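Local atomic coordinates of major capsid protein (Paramecium bursaria Chlorella virus 1, PDB entry 5TIP), a protein that self-assembles as trimers into the icosahedral capsid of a large chlorella virus, forming the bulk of its shell. Residues I38-Q43 against S202-Y207; N62-T67 against I208-Q213. All coordinates share one frame; numbering follows the deposited sequence.

Contact 1 of 2, residues I38-Q43 against S202-Y207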
loop_
_atom_site.group_PDB
_atom_site.type_symbol
_atom_site.label_atom_id
_atom_site.label_comp_id
_atom_site.label_asym_id
_atom_site.label_seq_id
_atom_site.Cartn_x
_atom_site.Cartn_y
_atom_site.Cartn_z
ATOM N N ILE A 38 14.735 -2.152 -22.977
ATOM C CA ILE A 38 13.380 -2.688 -23.032
ATOM C C ILE A 38 12.640 -2.041 -24.193
ATOM O O ILE A 38 12.840 -0.856 -24.486
ATOM C CB ILE A 38 12.622 -2.454 -21.708
ATOM C CG1 ILE A 38 13.497 -2.828 -20.513
ATOM C CG2 ILE A 38 11.329 -3.258 -21.678
ATOM C CD1 ILE A 38 12.887 -2.453 -19.182
ATOM N N GLU A 39 11.784 -2.818 -24.853
ATOM C CA GLU A 39 10.948 -2.299 -25.927
ATOM C C GLU A 39 9.673 -3.120 -26.031
ATOM O O GLU A 39 9.729 -4.351 -26.103
ATOM C CB GLU A 39 11.679 -2.320 -27.271
ATOM C CG GLU A 39 10.837 -1.769 -28.410
ATOM C CD GLU A 39 11.517 -1.878 -29.756
ATOM O OE1 GLU A 39 12.645 -2.409 -29.815
ATOM O OE2 GLU A 39 10.914 -1.441 -30.759
ATOM N N SER A 40 8.532 -2.436 -26.041
ATOM C CA SER A 40 7.239 -3.078 -26.238
ATOM C C SER A 40 6.955 -3.138 -27.734
ATOM O O SER A 40 6.933 -2.101 -28.406
ATOM C CB SER A 40 6.139 -2.316 -25.503
ATOM O OG SER A 40 4.910 -3.015 -25.558
ATOM N N ILE A 41 6.744 -4.345 -28.255
ATOM C CA ILE A 41 6.608 -4.573 -29.688
ATOM C C ILE A 41 5.300 -5.308 -29.942
ATOM O O ILE A 41 4.996 -6.296 -29.264
ATOM C CB ILE A 41 7.803 -5.363 -30.254
ATOM C CG1 ILE A 41 9.105 -4.605 -29.980
ATOM C CG2 ILE A 41 7.624 -5.615 -31.742
ATOM C CD1 ILE A 41 10.348 -5.307 -30.460
ATOM N N GLN A 42 4.532 -4.829 -30.917
ATOM C CA GLN A 42 3.228 -5.399 -31.213
ATOM C C GLN A 42 3.369 -6.720 -31.958
ATOM O O GLN A 42 4.289 -6.915 -32.759
ATOM C CB GLN A 42 2.397 -4.419 -32.042
ATOM C CG GLN A 42 0.952 -4.837 -32.242
ATOM C CD GLN A 42 0.164 -3.833 -33.055
ATOM O OE1 GLN A 42 0.718 -2.862 -33.571
ATOM N NE2 GLN A 42 -1.138 -4.061 -33.174
ATOM N N GLN A 43 2.436 -7.631 -31.692
ATOM C CA GLN A 43 2.432 -8.961 -32.278
ATOM C C GLN A 43 1.348 -9.073 -33.342
ATOM O O GLN A 43 0.415 -8.268 -33.404
ATOM C CB GLN A 43 2.213 -10.035 -31.209
ATOM C CG GLN A 43 3.225 -10.014 -30.080
ATOM C CD GLN A 43 4.633 -10.314 -30.551
ATOM O OE1 GLN A 43 4.886 -11.347 -31.171
ATOM N NE2 GLN A 43 5.559 -9.412 -30.258
ATOM N N SER A 202 -5.245 -6.166 -29.871
ATOM C CA SER A 202 -3.834 -6.139 -30.215
ATOM C C SER A 202 -3.044 -6.698 -29.040
ATOM O O SER A 202 -3.422 -6.519 -27.879
ATOM C CB SER A 202 -3.356 -4.724 -30.563
ATOM O OG SER A 202 -3.549 -3.836 -29.478
ATOM N N VAL A 203 -1.950 -7.385 -29.354
ATOM C CA VAL A 203 -1.097 -8.017 -28.355
ATOM C C VAL A 203 0.261 -7.337 -28.400
ATOM O O VAL A 203 0.849 -7.185 -29.478
ATOM C CB VAL A 203 -0.963 -9.532 -28.598
ATOM C CG1 VAL A 203 -0.096 -10.168 -27.524
ATOM C CG2 VAL A 203 -2.335 -10.184 -28.640
ATOM N N TRP A 204 0.754 -6.925 -27.237
ATOM C CA TRP A 204 2.033 -6.239 -27.124
ATOM C C TRP A 204 2.925 -6.995 -26.152
ATOM O O TRP A 204 2.486 -7.357 -25.054
ATOM C CB TRP A 204 1.834 -4.793 -26.664
ATOM C CG TRP A 204 1.105 -3.958 -27.672
ATOM C CD1 TRP A 204 -0.240 -3.942 -27.905
ATOM C CD2 TRP A 204 1.682 -3.025 -28.592
ATOM N NE1 TRP A 204 -0.535 -3.055 -28.909
ATOM C CE2 TRP A 204 0.627 -2.478 -29.347
ATOM C CE3 TRP A 204 2.988 -2.598 -28.848
ATOM C CZ2 TRP A 204 0.837 -1.527 -30.341
ATOM C CZ3 TRP A 204 3.195 -1.655 -29.835
ATOM C CH2 TRP A 204 2.125 -1.129 -30.569
ATOM N N VAL A 205 4.169 -7.237 -26.557
ATOM C CA VAL A 205 5.134 -7.994 -25.769
ATOM C C VAL A 205 6.343 -7.107 -25.505
ATOM O O VAL A 205 6.851 -6.452 -26.423
ATOM C CB VAL A 205 5.550 -9.295 -26.481
ATOM C CG1 VAL A 205 6.628 -10.017 -25.693
ATOM C CG2 VAL A 205 4.343 -10.196 -26.675
ATOM N N ASP A 206 6.797 -7.084 -24.254
ATOM C CA ASP A 206 7.971 -6.313 -23.864
ATOM C C ASP A 206 9.219 -7.172 -24.029
ATOM O O ASP A 206 9.348 -8.217 -23.384
ATOM C CB ASP A 206 7.843 -5.826 -22.420
ATOM C CG ASP A 206 6.883 -4.661 -22.280
ATOM O OD1 ASP A 206 5.697 -4.818 -22.637
ATOM O OD2 ASP A 206 7.314 -3.590 -21.803
ATOM N N TYR A 207 10.131 -6.731 -24.889
ATOM C CA TYR A 207 11.356 -7.459 -25.176
ATOM C C TYR A 207 12.532 -6.849 -24.425
ATOM O O TYR A 207 12.588 -5.638 -24.196
ATOM C CB TYR A 207 11.657 -7.463 -26.676
ATOM C CG TYR A 207 10.696 -8.287 -27.501
ATOM C CD1 TYR A 207 9.473 -7.767 -27.901
ATOM C CD2 TYR A 207 11.011 -9.584 -27.883
ATOM C CE1 TYR A 207 8.590 -8.515 -28.657
ATOM C CE2 TYR A 207 10.134 -10.341 -28.639
ATOM C CZ TYR A 207 8.926 -9.801 -29.024
ATOM O OH TYR A 207 8.048 -10.548 -29.776
HETATM O O HOH W 1 2.719 -3.279 -23.596
HETATM O O HOH W 2 -1.469 -7.163 -32.358
#
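Two antiparallel strands pair here in the N-terminal jelly roll of the double jelly-roll capsid protein: 38-42 lies beside 202-207. E39 with Y207 and I41 with V205 are hydrogen-bonded pairs. S40 with D206 and Q42 with W204 are non-hydrogen-bonded pairs. Y207 N gives E39 O a nearly straight bond of 2.7 Å.

On the face of S40, Q42, W204 and D206, Q42 lies over the indole. Its CB sits 3.4 Å from the centroid of the W204 six-membered ring, a CH-pi contact almost on the ring normal. Q42 CG stands anti to the backbone N (chi1 -172°) and the chain runs on extended, which lays the amide almost parallel to the indole, 15° apart. At the ring edge W204 NE1 bonds S202 OG at 3.2 Å. R328 of a second copy of the protein makes a cation-pi contact with W204.

On the other face I41 CB packs on Y207 CE1 at 3.6 Å. Q43 bends at chi2 (-64°), and its NE2 donates a hydrogen bond to Y207 OH at 2.8 Å, bent and tilted out of the amide plane. That hydroxyl also bonds S60 O. E39 OE1 bonds G3 N of a third copy.

Strand 65-76 flanks 200-210, pairing W204 with V70.

Contact 2 of 2, residues N62-T67 against I208-Q213; sequences NGDLIT and IFLDTQ
The side chains of L65, I208 and L210 pack together where the start of strand 65-76 meets the end of strand 200-210. L65 and I208 cross obliquely, CB to CB at 3.8 Å. L210 meets L65 at about a right angle, with its CD1 3.9 Å from L65 CG. Farther along, T67 turns its methyl CG2 to I208 CG1, also near a right angle.

D64 works differently. D64 CG is anti to its own carbonyl carbon (chi1 -56°), which points the carboxylate at L210. D64 OD2 accepts the N-H of L210, the last residue of the strand, at 3.0 Å. The N-H meets the anti side of that oxygen, close to the carboxylate plane. The other oxygen, OD1, forms a salt bridge with R215 of helix 212-220.

Two residues, D64 and L65, stand opposite the single residue I208, which makes a classic beta bulge. I208 O takes two N-H groups, D64 N at 2.9 Å and L65 N at 3.2 Å. I208 N returns a bond of 2.7 Å to L65 O. The CA of G63 makes a CH-pi contact over a face of the F209 ring, 4.3 Å from its centroid.

F26 of the third subunit packs on L65, I208 and L210. Strand 36-42 flanks 200-210, and strand 162-163 lies beside L65 and I66.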
loop_
_atom_site.group_PDB
_atom_site.type_symbol
_atom_site.label_atom_id
_atom_site.label_comp_id
_atom_site.label_asym_id
_atom_site.label_seq_id
_atom_site.Cartn_x
_atom_site.Cartn_y
_atom_site.Cartn_z
ATOM N N ASN A 62 12.069 -10.735 -31.830
ATOM C CA ASN A 62 12.657 -9.410 -31.967
ATOM C C ASN A 62 13.798 -9.181 -30.986
ATOM O O ASN A 62 14.827 -8.604 -31.357
ATOM C CB ASN A 62 11.584 -8.341 -31.767
ATOM C CG ASN A 62 10.453 -8.460 -32.762
ATOM O OD1 ASN A 62 9.498 -9.203 -32.541
ATOM N ND2 ASN A 62 10.552 -7.727 -33.863
ATOM N N GLY A 63 13.636 -9.618 -29.740
ATOM C CA GLY A 63 14.658 -9.424 -28.730
ATOM C C GLY A 63 15.159 -10.723 -28.136
ATOM O O GLY A 63 14.862 -11.804 -28.650
ATOM N N ASP A 64 15.920 -10.628 -27.048
ATOM C CA ASP A 64 16.532 -11.802 -26.440
ATOM C C ASP A 64 15.654 -12.422 -25.361
ATOM O O ASP A 64 15.555 -13.650 -25.277
ATOM C CB ASP A 64 17.902 -11.433 -25.871
ATOM C CG ASP A 64 18.819 -10.829 -26.919
ATOM O OD1 ASP A 64 18.804 -11.314 -28.071
ATOM O OD2 ASP A 64 19.544 -9.864 -26.601
ATOM N N LEU A 65 15.020 -11.599 -24.531
ATOM C CA LEU A 65 14.099 -12.073 -23.509
ATOM C C LEU A 65 12.768 -11.356 -23.676
ATOM O O LEU A 65 12.682 -10.317 -24.334
ATOM C CB LEU A 65 14.642 -11.828 -22.094
ATOM C CG LEU A 65 16.155 -11.923 -21.874
ATOM C CD1 LEU A 65 16.511 -11.422 -20.492
ATOM C CD2 LEU A 65 16.650 -13.345 -22.063
ATOM N N ILE A 66 11.725 -11.917 -23.071
ATOM C CA ILE A 66 10.415 -11.276 -23.020
ATOM C C ILE A 66 9.935 -11.267 -21.578
ATOM O O ILE A 66 10.184 -12.212 -20.820
ATOM C CB ILE A 66 9.380 -11.963 -23.937
ATOM C CG1 ILE A 66 9.192 -13.431 -23.559
ATOM C CG2 ILE A 66 9.794 -11.839 -25.389
ATOM C CD1 ILE A 66 8.144 -14.132 -24.395
ATOM N N THR A 67 9.256 -10.187 -21.196
ATOM C CA THR A 67 8.751 -10.032 -19.838
ATOM C C THR A 67 7.253 -9.758 -19.857
ATOM O O THR A 67 6.447 -10.693 -19.899
ATOM C CB THR A 67 9.493 -8.905 -19.113
ATOM O OG1 THR A 67 9.377 -7.690 -19.864
ATOM C CG2 THR A 67 10.965 -9.251 -18.949
ATOM N N ILE A 208 13.474 -7.705 -24.043
ATOM C CA ILE A 208 14.715 -7.290 -23.400
ATOM C C ILE A 208 15.852 -7.499 -24.388
ATOM O O ILE A 208 16.035 -8.605 -24.909
ATOM C CB ILE A 208 14.972 -8.067 -22.097
ATOM C CG1 ILE A 208 13.767 -7.967 -21.158
ATOM C CG2 ILE A 208 16.231 -7.556 -21.417
ATOM C CD1 ILE A 208 13.508 -6.571 -20.645
ATOM N N PHE A 209 16.609 -6.436 -24.651
ATOM C CA PHE A 209 17.786 -6.498 -25.508
ATOM C C PHE A 209 19.029 -6.512 -24.627
ATOM O O PHE A 209 19.250 -5.582 -23.846
ATOM C CB PHE A 209 17.811 -5.320 -26.482
ATOM C CG PHE A 209 16.635 -5.287 -27.418
ATOM C CD1 PHE A 209 15.435 -4.716 -27.029
ATOM C CD2 PHE A 209 16.728 -5.834 -28.686
ATOM C CE1 PHE A 209 14.352 -4.691 -27.884
ATOM C CE2 PHE A 209 15.647 -5.810 -29.548
ATOM C CZ PHE A 209 14.459 -5.238 -29.146
ATOM N N LEU A 210 19.833 -7.561 -24.759
ATOM C CA LEU A 210 20.978 -7.795 -23.893
ATOM C C LEU A 210 22.286 -7.416 -24.578
ATOM O O LEU A 210 22.383 -7.352 -25.805
ATOM C CB LEU A 210 21.027 -9.262 -23.456
ATOM C CG LEU A 210 19.834 -9.751 -22.632
ATOM C CD1 LEU A 210 19.916 -11.252 -22.399
ATOM C CD2 LEU A 210 19.752 -9.003 -21.312
ATOM N N ASP A 211 23.299 -7.160 -23.751
ATOM C CA ASP A 211 24.638 -6.850 -24.223
ATOM C C ASP A 211 25.335 -8.120 -24.715
ATOM O O ASP A 211 24.851 -9.238 -24.525
ATOM C CB ASP A 211 25.449 -6.175 -23.117
ATOM C CG ASP A 211 26.452 -5.171 -23.657
ATOM O OD1 ASP A 211 26.974 -5.392 -24.769
ATOM O OD2 ASP A 211 26.712 -4.159 -22.971
ATOM N N THR A 212 26.495 -7.930 -25.351
ATOM C CA THR A 212 27.140 -9.015 -26.088
ATOM C C THR A 212 27.468 -10.202 -25.187
ATOM O O THR A 212 27.190 -11.355 -25.538
ATOM C CB THR A 212 28.408 -8.498 -26.767
ATOM O OG1 THR A 212 28.086 -7.366 -27.582
ATOM C CG2 THR A 212 29.030 -9.582 -27.635
ATOM N N GLN A 213 28.065 -9.943 -24.022
ATOM C CA GLN A 213 28.512 -11.036 -23.162
ATOM C C GLN A 213 27.334 -11.839 -22.624
ATOM O O GLN A 213 27.301 -13.069 -22.743
ATOM C CB GLN A 213 29.368 -10.503 -22.015
ATOM C CG GLN A 213 30.775 -10.096 -22.418
ATOM C CD GLN A 213 31.658 -9.840 -21.214
ATOM O OE1 GLN A 213 31.174 -9.769 -20.085
ATOM N NE2 GLN A 213 32.960 -9.714 -21.445
#

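How the contacts relate
Both contacts use strand 200-210, which runs between strands 36-42 and 65-76 in one antiparallel sheet. Contact 1 pairs it with the first neighbour and contact 2 with the second, farther along. Contact 1 is partly buried, and Q42 is exposed. It is a regular pairing that mixes polar, aromatic and aliphatic side chains, with water at its edge. Other subunits reach it with charged and polar groups as well as apolar packing. Contact 2 is more buried. It has a bulge, aliphatic packing and an aspartate tied to the following helix, and the third subunit meets it with apolar packing. The two touch directly: D206 O probably accepts a hydrogen bond from T67 N at 2.9 Å, and the Y207 ring packs on G63.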